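Local coordinates for protein leucine aminopeptidase 1 (Caenorhabditis elegans, PDB 2HC9) that uses two zinc ions per subunit to remove N-terminal amino acids, preferably leucine, from peptides, and probably acts as a digestive enzyme, at residues A[330-335]-A[422-427]; A[336-341]-A[438-443]; A[362-367]-A[432-437]; A[259-264]-A[311-316]; A[221-226]-A[303-308]. The protein carries 1 engineered substitution. One frame throughout, in Å; residues are numbered along the deposited sequence. Where two conformers were deposited one is given.

Following the chain from its N terminus, contact 5 closes a loop between helix 218-224 and strand 297-307 of the catalytic domain's mixed sheet. Contact 4 opens inside that loop at 259-264 and closes just beyond it at 311-316, so the two cross. Contacts 1, 2 and 3 follow later in the chain. Contact 1 ties the loop before helix 337-350 to the one before helix 433-442, contact 2 pairs those two helices, and contact 3, nested within contact 2, joins the loop after strand 356-361 to the start of helix 433-442. Contact 1 crosses both contacts 2 and 3. Contacts 1 to 3 hold residues of the zinc and bicarbonate site; contacts 4 and 5 lie next to it.

Contact 1 of 5, residues A[330-335]-A[422-427]; sequences INNTDA and KNSNLG. With ZN (zinc ion), chain B.
The two irregular segments come together where the backbones of Ile330 and Asn423 are closest, CA to CA 5.4 Å, and 330-335 then folds through a type I beta turn from Asn332 to Ala335. The amide of Asn423 is inserted into that fold. Asn423 OD1 accepts from Asn331 N (3.0 Å) and, weakly, from Asn332 N, while Asn423 ND2 donates to Asn332 O at 2.9 Å in a nearly straight bond (165°) and to Ala335 O, also at 2.9 Å. Asn332 O thus takes two donors, Asn423 ND2 and the turn's own Ala335 N, on opposite faces of its carbonyl plane. This turn is part of the zinc site of the M17 catalytic domain: Asp334 binds one zinc ion through both O (2.2 Å) and OD1 (2.0 Å). An Asx turn, in which Asn332 OD1 accepts from Asp334 N, braces the same loop. Beside it Asn331, with CG held between its backbone N and carbonyl carbon (chi1 63°), turns its amide onto Ser424. Asn331 ND2 donates to Ser424 O at 3.0 Å from above the carbonyl plane, and Asn331 OD1 receives Ser424 OG at 3.3 Å. Leu426 CD1 packs against Asn331 O, and Pro270 of the second subunit packs on Leu426.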
# COMPACT_ATOMS: atom_id res chain seq x y z
N ILE A 330 -22.79 -7.21 10.92
CA ILE A 330 -21.45 -7.68 10.61
C ILE A 330 -20.81 -6.67 9.66
O ILE A 330 -21.19 -6.60 8.49
CB ILE A 330 -21.49 -9.07 9.93
CG1 ILE A 330 -22.26 -10.07 10.80
CG2 ILE A 330 -20.04 -9.57 9.62
CD1 ILE A 330 -22.50 -11.46 10.14
N ASN A 331 -19.83 -5.90 10.16
CA ASN A 331 -19.06 -5.03 9.25
C ASN A 331 -17.66 -5.57 8.97
O ASN A 331 -16.89 -4.96 8.25
CB ASN A 331 -19.02 -3.58 9.76
CG ASN A 331 -18.32 -3.44 11.11
OD1 ASN A 331 -18.32 -4.37 11.93
ND2 ASN A 331 -17.73 -2.27 11.35
N ASN A 332 -17.35 -6.72 9.57
CA ASN A 332 -16.07 -7.36 9.36
C ASN A 332 -16.22 -8.88 9.42
O ASN A 332 -16.33 -9.47 10.49
CB ASN A 332 -15.04 -6.87 10.40
CG ASN A 332 -13.64 -7.39 10.14
OD1 ASN A 332 -13.43 -8.22 9.25
ND2 ASN A 332 -12.69 -6.92 10.92
N THR A 333 -16.23 -9.51 8.25
CA THR A 333 -16.39 -10.96 8.16
C THR A 333 -15.23 -11.72 8.76
O THR A 333 -15.36 -12.89 9.04
CB THR A 333 -16.57 -11.45 6.69
OG1 THR A 333 -15.38 -11.15 5.94
CG2 THR A 333 -17.80 -10.76 6.05
N ASP A 334 -14.08 -11.04 8.93
CA ASP A 334 -12.88 -11.65 9.56
C ASP A 334 -12.91 -11.50 11.09
O ASP A 334 -12.04 -12.02 11.81
CB ASP A 334 -11.64 -10.97 8.98
CG ASP A 334 -10.35 -11.76 9.18
OD1 ASP A 334 -10.36 -12.90 9.71
OD2 ASP A 334 -9.30 -11.23 8.79
N ALA A 335 -13.90 -10.78 11.61
CA ALA A 335 -14.10 -10.70 13.07
C ALA A 335 -15.16 -11.76 13.42
O ALA A 335 -16.23 -11.46 14.03
CB ALA A 335 -14.56 -9.26 13.45
N LYS A 422 -22.54 -3.51 16.15
CA LYS A 422 -21.70 -4.05 15.07
C LYS A 422 -20.74 -5.05 15.70
O LYS A 422 -20.52 -5.00 16.90
CB LYS A 422 -20.87 -2.92 14.45
CG LYS A 422 -21.67 -1.84 13.71
CD LYS A 422 -20.74 -0.93 12.90
CE LYS A 422 -21.57 0.11 12.13
NZ LYS A 422 -20.70 1.05 11.35
N ASN A 423 -20.14 -5.93 14.90
CA ASN A 423 -19.13 -6.85 15.44
C ASN A 423 -17.70 -6.27 15.52
O ASN A 423 -16.86 -6.81 16.22
CB ASN A 423 -19.18 -8.22 14.73
CG ASN A 423 -18.56 -8.21 13.32
OD1 ASN A 423 -18.71 -7.26 12.57
ND2 ASN A 423 -17.91 -9.31 12.94
N SER A 424 -17.43 -5.17 14.82
CA SER A 424 -16.10 -4.58 14.91
C SER A 424 -16.17 -3.10 14.61
O SER A 424 -17.23 -2.56 14.30
CB SER A 424 -15.09 -5.29 13.99
OG SER A 424 -15.17 -4.81 12.69
N ASN A 425 -15.02 -2.45 14.73
CA ASN A 425 -14.88 -1.05 14.33
C ASN A 425 -13.66 -0.98 13.41
O ASN A 425 -12.56 -1.40 13.78
CB ASN A 425 -14.71 -0.18 15.58
CG ASN A 425 -14.71 1.29 15.26
OD1 ASN A 425 -14.06 1.73 14.32
ND2 ASN A 425 -15.46 2.07 16.04
N LEU A 426 -13.86 -0.48 12.20
CA LEU A 426 -12.81 -0.54 11.19
C LEU A 426 -11.98 0.74 11.15
O LEU A 426 -11.10 0.89 10.31
CB LEU A 426 -13.40 -0.83 9.81
CG LEU A 426 -14.06 -2.21 9.64
CD1 LEU A 426 -14.58 -2.35 8.20
CD2 LEU A 426 -13.07 -3.33 9.95
N GLY A 427 -12.30 1.67 12.04
CA GLY A 427 -11.51 2.89 12.17
C GLY A 427 -10.90 3.08 13.55
O GLY A 427 -10.43 2.13 14.18
ZN ZN B . -11.09 -13.92 11.25
O HOH W 1 -10.19 -14.05 13.06

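Contact 2 of 5, residues A[336-341]-A[438-443]; sequences EGRLIL and GLLIGA. Engineered in segment 438-443: Leu440 (natural residue Phe). With ZN (zinc ion), chain B; ZN (zinc ion), chain C; BCT (bicarbonate ion), chain D.
Leu440, an engineered residue in place of the natural phenylalanine, lays its CD1 methyl against the aliphatic stem of Arg338, 3.6 Å from Arg338 CG, and reaches 3.4 Å from Arg338 O. The two side chains cross at about a right angle. One turn after Arg338, Leu341 CD1 meets Ile441 CD1 at 3.7 Å, while Ile441 CG1 leans on the backbone of Arg338. These contacts join helices 337-341 and 438-442, whose axes approach to 8.4 Å and run nearly in the same direction, 21° apart. Arg338 leaves its helix with CG between the backbone N and the carbonyl carbon (chi1 65°), and a bend at chi3 swings the guanidinium away from residues 438-443. Its edge then faces the bicarbonate near the group's own plane: Arg338 NE donates to bicarbonate O3 at 2.8 Å and Arg338 NH2 to O2 at 3.1 Å. Backbone bonds from Gly337 N to O1 and Arg338 N to O3 join in, so side chain and backbone of one short segment hold the anion. Arg338 NH1 turns instead to Asn423 O. Glu336 bridges the two zinc ions, OE2 binding one at 2.0 Å and OE1 the other at 2.1 Å, and a water shared by both metals donates to bicarbonate O1. This is consistent with the dinuclear zinc site of M17 aminopeptidases, where Arg338 is a predicted active-site residue.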
# COMPACT_ATOMS: atom_id res chain seq x y z
N GLU A 336 -14.87 -13.00 13.01
CA GLU A 336 -15.87 -14.09 13.05
C GLU A 336 -15.82 -14.89 14.35
O GLU A 336 -16.85 -15.45 14.80
CB GLU A 336 -15.73 -15.00 11.80
CG GLU A 336 -14.74 -16.19 11.98
CD GLU A 336 -13.30 -15.72 12.08
OE1 GLU A 336 -12.49 -16.39 12.75
OE2 GLU A 336 -12.97 -14.67 11.50
N GLY A 337 -14.64 -14.98 14.96
CA GLY A 337 -14.50 -15.71 16.23
C GLY A 337 -15.41 -15.16 17.31
O GLY A 337 -16.04 -15.91 18.05
N ARG A 338 -15.51 -13.84 17.39
CA ARG A 338 -16.30 -13.23 18.43
C ARG A 338 -17.81 -13.49 18.23
O ARG A 338 -18.55 -13.61 19.21
CB ARG A 338 -16.00 -11.72 18.53
CG ARG A 338 -16.42 -10.92 17.26
CD ARG A 338 -15.76 -9.51 17.27
NE ARG A 338 -14.34 -9.61 16.90
CZ ARG A 338 -13.56 -8.55 16.69
NH1 ARG A 338 -14.08 -7.32 16.80
NH2 ARG A 338 -12.29 -8.73 16.35
N LEU A 339 -18.24 -13.64 16.98
CA LEU A 339 -19.65 -13.98 16.67
C LEU A 339 -19.95 -15.39 17.18
O LEU A 339 -20.94 -15.63 17.87
CB LEU A 339 -19.90 -13.95 15.15
CG LEU A 339 -19.81 -12.53 14.51
CD1 LEU A 339 -19.96 -12.63 12.99
CD2 LEU A 339 -20.87 -11.59 15.10
N ILE A 340 -19.08 -16.34 16.85
CA ILE A 340 -19.38 -17.72 17.24
C ILE A 340 -19.30 -17.88 18.76
O ILE A 340 -20.10 -18.64 19.35
CB ILE A 340 -18.54 -18.77 16.46
CG1 ILE A 340 -17.08 -18.80 16.93
CG2 ILE A 340 -18.64 -18.49 14.92
CD1 ILE A 340 -16.20 -19.90 16.23
N LEU A 341 -18.34 -17.19 19.39
CA LEU A 341 -18.20 -17.25 20.84
C LEU A 341 -19.35 -16.56 21.56
O LEU A 341 -19.68 -16.97 22.65
CB LEU A 341 -16.86 -16.66 21.30
CG LEU A 341 -15.61 -17.46 20.89
CD1 LEU A 341 -14.38 -16.58 21.03
CD2 LEU A 341 -15.45 -18.75 21.73
N GLY A 438 -13.37 -8.68 22.68
CA GLY A 438 -13.96 -9.44 23.78
C GLY A 438 -15.31 -8.92 24.23
O GLY A 438 -16.20 -9.69 24.60
N LEU A 439 -15.49 -7.59 24.17
CA LEU A 439 -16.76 -6.97 24.59
C LEU A 439 -17.91 -7.33 23.66
O LEU A 439 -19.05 -7.37 24.09
CB LEU A 439 -16.62 -5.44 24.67
CG LEU A 439 -15.74 -4.93 25.82
CD1 LEU A 439 -15.58 -3.39 25.67
CD2 LEU A 439 -16.37 -5.30 27.16
N LEU A 440 -17.61 -7.60 22.38
CA LEU A 440 -18.67 -8.07 21.49
C LEU A 440 -19.22 -9.40 22.05
O LEU A 440 -20.43 -9.58 22.12
CB LEU A 440 -18.16 -8.29 20.05
CG LEU A 440 -19.15 -8.81 19.00
CD1 LEU A 440 -19.51 -10.33 19.10
CD2 LEU A 440 -20.40 -7.88 18.85
N ILE A 441 -18.33 -10.30 22.46
CA ILE A 441 -18.75 -11.57 23.08
C ILE A 441 -19.58 -11.30 24.34
O ILE A 441 -20.73 -11.79 24.47
CB ILE A 441 -17.51 -12.44 23.46
CG1 ILE A 441 -16.69 -12.80 22.21
CG2 ILE A 441 -17.97 -13.71 24.18
CD1 ILE A 441 -15.27 -13.30 22.53
N GLY A 442 -19.03 -10.51 25.25
CA GLY A 442 -19.70 -10.27 26.53
C GLY A 442 -21.01 -9.51 26.44
O GLY A 442 -21.86 -9.63 27.33
N ALA A 443 -21.20 -8.75 25.37
CA ALA A 443 -22.44 -7.99 25.18
C ALA A 443 -23.68 -8.89 25.12
O ALA A 443 -24.80 -8.42 25.25
CB ALA A 443 -22.34 -7.11 23.90
ZN ZN B . -11.09 -13.92 11.25
ZN ZN C . -10.53 -16.10 13.31
C BCT D . -12.36 -12.48 15.70
O1 BCT D . -12.17 -13.57 15.17
O2 BCT D . -11.43 -11.67 15.91
O3 BCT D . -13.58 -12.14 16.02
O HOH W 1 -10.19 -14.05 13.06

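Contact 3 of 5, residues A[362-367]-A[432-437]; sequences TLTGAQ and PPSAVA
Thr364 and Ser434 meet hydroxyl to hydroxyl, beside the start of two helices: Thr364 caps the turn leading into helix 367-371, and Pro432 occupies the N-cap position of helix 433-442. Among the polar contacts, Ser434 OG donates to Thr364 OG1 at 2.8 Å. The serine hydroxyl is brought over by its first torsion, which sets OG beside the backbone N and anti to the carbonyl carbon (chi1 -56°). Thr364 OG1 in turn accepts a weak capping bond from Gln367 N at 3.1 Å and is also hydrogen-bonded to Asp457 OD2. Several groups therefore converge on this one hydroxyl and probably fix its rotation.

The apolar contacts run along the same helix face on both sides of the serine. Ala437 CB touches Leu363 CD2 and Thr364 CG2, each at 3.7 Å, and Ala366 CB rests on Pro433 CB at 3.8 Å. Here the subunit interface is close, since Trp369 of the third subunit packs on Ala366, Pro432 and Pro433. At the other end, Leu363 and Thr364 belong to the bicarbonate pocket, and Arg338 packs on both Thr364 and Ala437, so this contact forms part of the wall beside Arg338, a predicted active-site residue.

A further link runs through solvent: one water accepts from Ser434 N at 2.9 Å and makes a weak, long bond to Ala366 O at 3.5 Å.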
# COMPACT_ATOMS: atom_id res chain seq x y z
N THR A 362 -7.96 -17.75 19.61
CA THR A 362 -6.95 -17.03 18.83
C THR A 362 -7.69 -15.89 18.12
O THR A 362 -8.07 -16.03 16.95
CB THR A 362 -6.28 -17.97 17.79
OG1 THR A 362 -7.30 -18.59 17.01
CG2 THR A 362 -5.50 -19.06 18.48
N LEU A 363 -7.94 -14.79 18.82
CA LEU A 363 -9.00 -13.90 18.39
C LEU A 363 -8.50 -12.78 17.48
O LEU A 363 -9.10 -12.52 16.44
CB LEU A 363 -9.81 -13.33 19.60
CG LEU A 363 -11.19 -12.81 19.17
CD1 LEU A 363 -12.11 -13.95 18.65
CD2 LEU A 363 -11.85 -12.11 20.37
N THR A 364 -7.42 -12.11 17.87
CA THR A 364 -7.00 -10.86 17.19
C THR A 364 -5.48 -10.80 17.00
O THR A 364 -4.74 -11.19 17.89
CB THR A 364 -7.45 -9.58 17.97
OG1 THR A 364 -6.81 -9.52 19.28
CG2 THR A 364 -8.97 -9.58 18.15
N GLY A 365 -5.06 -10.29 15.84
CA GLY A 365 -3.69 -9.83 15.65
C GLY A 365 -3.30 -8.72 16.61
O GLY A 365 -2.13 -8.63 17.02
N ALA A 366 -4.28 -7.89 17.00
CA ALA A 366 -4.04 -6.80 17.96
C ALA A 366 -3.57 -7.28 19.32
O ALA A 366 -2.90 -6.53 20.04
CB ALA A 366 -5.29 -5.97 18.12
N GLN A 367 -3.90 -8.52 19.69
CA GLN A 367 -3.51 -9.07 21.01
C GLN A 367 -1.99 -8.95 21.30
O GLN A 367 -1.61 -8.60 22.40
CB GLN A 367 -4.08 -10.50 21.19
CG GLN A 367 -3.51 -11.29 22.40
CD GLN A 367 -2.17 -11.94 22.07
OE1 GLN A 367 -2.04 -12.64 21.06
NE2 GLN A 367 -1.17 -11.68 22.89
N PRO A 432 -8.72 -0.65 23.54
CA PRO A 432 -7.75 -1.54 22.85
C PRO A 432 -8.57 -2.48 21.94
O PRO A 432 -9.59 -3.01 22.40
CB PRO A 432 -7.13 -2.36 24.01
CG PRO A 432 -7.56 -1.70 25.29
CD PRO A 432 -8.74 -0.83 25.01
N PRO A 433 -8.22 -2.63 20.65
CA PRO A 433 -9.02 -3.50 19.77
C PRO A 433 -9.28 -4.91 20.30
O PRO A 433 -10.40 -5.44 20.10
CB PRO A 433 -8.20 -3.53 18.46
CG PRO A 433 -7.53 -2.16 18.46
CD PRO A 433 -7.15 -1.93 19.90
N SER A 434 -8.30 -5.50 21.00
CA SER A 434 -8.50 -6.84 21.60
C SER A 434 -9.57 -6.86 22.69
O SER A 434 -10.27 -7.86 22.87
CB SER A 434 -7.19 -7.42 22.13
OG SER A 434 -6.23 -7.44 21.09
N ALA A 435 -9.70 -5.74 23.40
CA ALA A 435 -10.70 -5.61 24.46
C ALA A 435 -12.08 -5.45 23.82
O ALA A 435 -13.05 -6.08 24.24
CB ALA A 435 -10.38 -4.38 25.33
N VAL A 436 -12.14 -4.62 22.78
CA VAL A 436 -13.40 -4.39 22.07
C VAL A 436 -13.92 -5.71 21.47
O VAL A 436 -15.11 -6.02 21.55
CB VAL A 436 -13.23 -3.27 20.98
CG1 VAL A 436 -14.48 -3.17 20.11
CG2 VAL A 436 -12.97 -1.94 21.69
N ALA A 437 -12.99 -6.50 20.92
CA ALA A 437 -13.33 -7.82 20.39
C ALA A 437 -13.96 -8.69 21.48
O ALA A 437 -14.96 -9.35 21.26
CB ALA A 437 -12.05 -8.50 19.82
O HOH W 2 -5.52 -4.71 21.41

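Contact 4 of 5, residues A[259-264]-A[311-316]; sequences GGLQIK and PIANKP
The amide of Gln262 lies against the ring of Pro316, with Pro316 CG 3.4 Å from Gln262 CD and Pro316 CB 3.4 Å from Gln262 OE1. The two side chains slide past each other in opposite directions. The polar ends of the amide are occupied by other partners: OE1 accepts from Thr333 N, while NE2 donates to Asn331 O and to Lys266 O of the second subunit. These bonds hold the amide in place on the proline and tie both to the zinc-binding loop. An extended chain beyond CG (chi2 159°) carries the Gln262 amide across to Pro316. Its backbone is the centre of an inverse gamma turn, closed by a weak bond from Ile263 N to Leu261 O, in the loop that follows strand 256-257 of the M17 catalytic domain and leads to Lys264, predicted to be an active-site residue and salt-bridged to Asp334. Gly259 and Gly260, both with positive phi, make the bend ahead of it. Leu261 is modelled in two conformers; in the one described, Leu261 CD1 sits 3.4 Å from Asn314 O and 3.8 Å from Lys315 CG, the side chains of Leu261 and Lys315 lying side by side. A water also joins the two backbones, accepting from Leu261 N at 2.9 Å and donating to Asn314 O at 2.6 Å. Lys315 bends at chi3 and chi4, and its NZ forms a salt bridge with Glu306 of the second subunit.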
# COMPACT_ATOMS: atom_id res chain seq x y z
N GLY A 259 -10.72 -15.26 6.24
CA GLY A 259 -11.19 -13.89 6.48
C GLY A 259 -12.65 -13.70 6.04
O GLY A 259 -13.34 -12.75 6.49
N GLY A 260 -13.11 -14.57 5.15
CA GLY A 260 -14.44 -14.43 4.55
C GLY A 260 -14.40 -13.47 3.38
O GLY A 260 -13.34 -13.22 2.80
N LEU A 261 -15.55 -12.90 2.99
CA LEU A 261 -15.53 -12.01 1.83
C LEU A 261 -14.64 -10.78 2.01
O LEU A 261 -14.08 -10.27 1.02
CB LEU A 261 -16.94 -11.62 1.38
CG LEU A 261 -17.67 -12.64 0.50
CD1 LEU A 261 -19.16 -12.32 0.48
CD2 LEU A 261 -17.12 -12.66 -0.96
N GLN A 262 -14.46 -10.31 3.25
CA GLN A 262 -13.38 -9.36 3.54
C GLN A 262 -12.10 -10.17 3.75
O GLN A 262 -11.64 -10.40 4.88
CB GLN A 262 -13.71 -8.47 4.74
CG GLN A 262 -14.78 -7.41 4.36
CD GLN A 262 -15.47 -6.87 5.57
OE1 GLN A 262 -16.23 -7.59 6.23
NE2 GLN A 262 -15.24 -5.60 5.87
N ILE A 263 -11.56 -10.63 2.63
CA ILE A 263 -10.58 -11.72 2.60
C ILE A 263 -9.23 -11.28 3.14
O ILE A 263 -8.82 -10.12 2.96
CB ILE A 263 -10.45 -12.22 1.14
CG1 ILE A 263 -9.82 -13.61 1.05
CG2 ILE A 263 -9.76 -11.18 0.23
CD1 ILE A 263 -10.07 -14.27 -0.36
N LYS A 264 -8.52 -12.20 3.79
CA LYS A 264 -7.15 -11.96 4.23
C LYS A 264 -6.21 -11.79 3.04
O LYS A 264 -6.54 -12.17 1.90
CB LYS A 264 -6.68 -13.10 5.13
CG LYS A 264 -7.48 -13.13 6.45
CD LYS A 264 -6.92 -14.26 7.35
CE LYS A 264 -7.69 -14.33 8.68
NZ LYS A 264 -7.33 -13.14 9.57
N PRO A 311 -20.96 -17.23 -2.67
CA PRO A 311 -22.11 -16.31 -2.73
C PRO A 311 -23.07 -16.38 -1.54
O PRO A 311 -23.85 -15.46 -1.36
CB PRO A 311 -22.83 -16.74 -4.01
CG PRO A 311 -21.73 -17.39 -4.86
CD PRO A 311 -20.93 -18.14 -3.84
N ILE A 312 -23.02 -17.45 -0.75
CA ILE A 312 -23.85 -17.52 0.44
C ILE A 312 -23.15 -17.08 1.72
O ILE A 312 -23.77 -17.05 2.78
CB ILE A 312 -24.55 -18.89 0.61
CG1 ILE A 312 -23.53 -20.01 0.89
CG2 ILE A 312 -25.49 -19.15 -0.59
CD1 ILE A 312 -24.16 -21.24 1.57
N ALA A 313 -21.87 -16.69 1.62
CA ALA A 313 -21.11 -16.29 2.83
C ALA A 313 -21.64 -14.97 3.41
O ALA A 313 -22.27 -14.17 2.69
CB ALA A 313 -19.60 -16.17 2.53
N ASN A 314 -21.37 -14.74 4.70
CA ASN A 314 -21.48 -13.40 5.31
C ASN A 314 -20.82 -12.32 4.42
O ASN A 314 -19.77 -12.58 3.80
CB ASN A 314 -20.72 -13.36 6.65
CG ASN A 314 -21.46 -14.07 7.79
OD1 ASN A 314 -22.68 -14.25 7.76
ND2 ASN A 314 -20.68 -14.46 8.82
N LYS A 315 -21.45 -11.16 4.36
CA LYS A 315 -21.00 -9.98 3.61
C LYS A 315 -21.06 -8.80 4.60
O LYS A 315 -21.99 -8.74 5.38
CB LYS A 315 -22.04 -9.61 2.53
CG LYS A 315 -22.38 -10.61 1.48
CD LYS A 315 -23.42 -10.08 0.53
CE LYS A 315 -24.81 -10.61 0.86
NZ LYS A 315 -25.13 -11.81 0.08
N PRO A 316 -20.10 -7.88 4.58
CA PRO A 316 -20.26 -6.75 5.52
C PRO A 316 -21.49 -5.92 5.17
O PRO A 316 -21.72 -5.63 3.99
CB PRO A 316 -18.99 -5.92 5.32
CG PRO A 316 -18.44 -6.37 3.96
CD PRO A 316 -18.86 -7.80 3.79
O HOH W 3 -17.74 -13.88 4.70

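Contact 5 of 5, residues A[221-226]-A[303-308]; sequences YHVGKA and CIVENN
Val223 sets CG1 anti to its backbone N (chi1 168°), and Val305 sets CG2 between backbone N and carbonyl carbon, which brings the two methyls to 3.7 Å, Val223 CG1 against Val305 CG2, with the side chains crossing at about a right angle. Next to them Gly224 brings the C-terminal part of helix 218-224 directly onto the strand. Gly224 CA is 3.8 Å from Val305 CB and makes a CA-H...O contact with Glu306 O (3.6 Å). Polar backbone atoms at this junction are linked through water. One molecule accepts from Glu306 N and donates to Gly224 O at 2.7 Å. A second accepts from Asn308 N at 3.0 Å and lies close to both Val223 O and Glu306 O. Farther along, Asn308 CB lies 3.4 Å from Ala226 O, a buried carbonyl with no polar partner. Asn308 ND2 donates to Glu306 OE2 at 2.9 Å on its anti lone pair, an oxygen that also meets Lys315 of the fourth subunit. Asn307 OD1 lies 4.0 Å from Val223 CG1, while Asn307 ND2 bonds to Asp257 OD1 and Thr333 O, which probably helps to position the zinc ligand Asp257 from the second shell. The C-terminal part of a helix packed on the C-terminal part of a strand in the mixed sheet, close to the metals, fits the alpha/beta fold of zinc-dependent exopeptidases.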
# COMPACT_ATOMS: atom_id res chain seq x y z
N TYR A 221 -23.81 -20.49 12.94
CA TYR A 221 -24.32 -20.89 11.63
C TYR A 221 -23.86 -19.95 10.53
O TYR A 221 -23.36 -20.39 9.49
CB TYR A 221 -25.86 -20.96 11.62
CG TYR A 221 -26.37 -21.37 10.26
CD1 TYR A 221 -26.81 -20.40 9.33
CD2 TYR A 221 -26.38 -22.71 9.87
CE1 TYR A 221 -27.29 -20.78 8.06
CE2 TYR A 221 -26.85 -23.09 8.61
CZ TYR A 221 -27.30 -22.12 7.71
OH TYR A 221 -27.75 -22.49 6.46
N HIS A 222 -24.10 -18.65 10.71
CA HIS A 222 -23.83 -17.74 9.61
C HIS A 222 -22.34 -17.60 9.28
O HIS A 222 -21.97 -17.49 8.12
CB HIS A 222 -24.59 -16.41 9.78
CG HIS A 222 -26.07 -16.58 9.64
ND1 HIS A 222 -26.67 -16.89 8.43
CD2 HIS A 222 -27.07 -16.55 10.56
CE1 HIS A 222 -27.98 -17.02 8.62
NE2 HIS A 222 -28.24 -16.82 9.90
N VAL A 223 -21.49 -17.68 10.30
CA VAL A 223 -20.05 -17.71 10.05
C VAL A 223 -19.65 -18.93 9.23
O VAL A 223 -18.88 -18.82 8.26
CB VAL A 223 -19.23 -17.62 11.38
CG1 VAL A 223 -17.76 -17.95 11.15
CG2 VAL A 223 -19.38 -16.20 12.00
N GLY A 224 -20.14 -20.10 9.63
CA GLY A 224 -19.66 -21.37 9.05
C GLY A 224 -20.38 -21.88 7.81
O GLY A 224 -19.99 -22.91 7.24
N LYS A 225 -21.44 -21.18 7.39
CA LYS A 225 -22.35 -21.68 6.32
C LYS A 225 -21.66 -21.77 4.95
O LYS A 225 -22.11 -22.52 4.09
CB LYS A 225 -23.62 -20.82 6.19
CG LYS A 225 -23.37 -19.33 5.83
CD LYS A 225 -24.68 -18.51 5.87
CE LYS A 225 -24.38 -17.01 5.88
NZ LYS A 225 -25.62 -16.20 5.77
N ALA A 226 -20.59 -20.99 4.75
CA ALA A 226 -19.87 -21.05 3.48
C ALA A 226 -18.60 -21.93 3.59
O ALA A 226 -17.73 -21.89 2.73
CB ALA A 226 -19.52 -19.64 2.99
N CYS A 303 -17.00 -24.19 19.43
CA CYS A 303 -17.71 -23.57 18.32
C CYS A 303 -16.86 -23.82 17.08
O CYS A 303 -15.78 -23.24 16.96
CB CYS A 303 -17.85 -22.06 18.60
SG CYS A 303 -18.64 -21.72 20.21
N ILE A 304 -17.33 -24.69 16.19
CA ILE A 304 -16.45 -25.29 15.15
C ILE A 304 -16.98 -24.91 13.76
O ILE A 304 -18.07 -25.32 13.37
CB ILE A 304 -16.39 -26.82 15.27
CG1 ILE A 304 -15.77 -27.22 16.62
CG2 ILE A 304 -15.53 -27.42 14.13
CD1 ILE A 304 -15.96 -28.73 16.96
N VAL A 305 -16.24 -24.05 13.07
CA VAL A 305 -16.70 -23.51 11.76
C VAL A 305 -15.51 -23.37 10.83
O VAL A 305 -14.36 -23.32 11.28
CB VAL A 305 -17.32 -22.09 11.90
CG1 VAL A 305 -18.57 -22.11 12.81
CG2 VAL A 305 -16.26 -21.07 12.39
N GLU A 306 -15.77 -23.32 9.53
CA GLU A 306 -14.75 -22.82 8.61
C GLU A 306 -15.26 -21.54 7.97
O GLU A 306 -16.41 -21.50 7.52
CB GLU A 306 -14.38 -23.87 7.56
CG GLU A 306 -13.30 -23.32 6.56
CD GLU A 306 -12.65 -24.39 5.67
OE1 GLU A 306 -12.54 -25.56 6.10
OE2 GLU A 306 -12.24 -24.04 4.54
N ASN A 307 -14.43 -20.49 7.97
CA ASN A 307 -14.82 -19.16 7.47
C ASN A 307 -14.27 -19.00 6.05
O ASN A 307 -13.06 -18.77 5.85
CB ASN A 307 -14.25 -18.07 8.42
CG ASN A 307 -14.89 -16.70 8.19
OD1 ASN A 307 -16.03 -16.61 7.76
ND2 ASN A 307 -14.13 -15.64 8.46
N ASN A 308 -15.13 -19.21 5.05
CA ASN A 308 -14.68 -19.29 3.66
C ASN A 308 -15.56 -18.41 2.76
O ASN A 308 -16.38 -17.63 3.24
CB ASN A 308 -14.60 -20.76 3.17
CG ASN A 308 -13.43 -21.00 2.18
OD1 ASN A 308 -13.31 -20.31 1.17
ND2 ASN A 308 -12.59 -22.00 2.47
O HOH W 4 -17.94 -19.88 5.97
O HOH W 5 -18.23 -24.45 8.51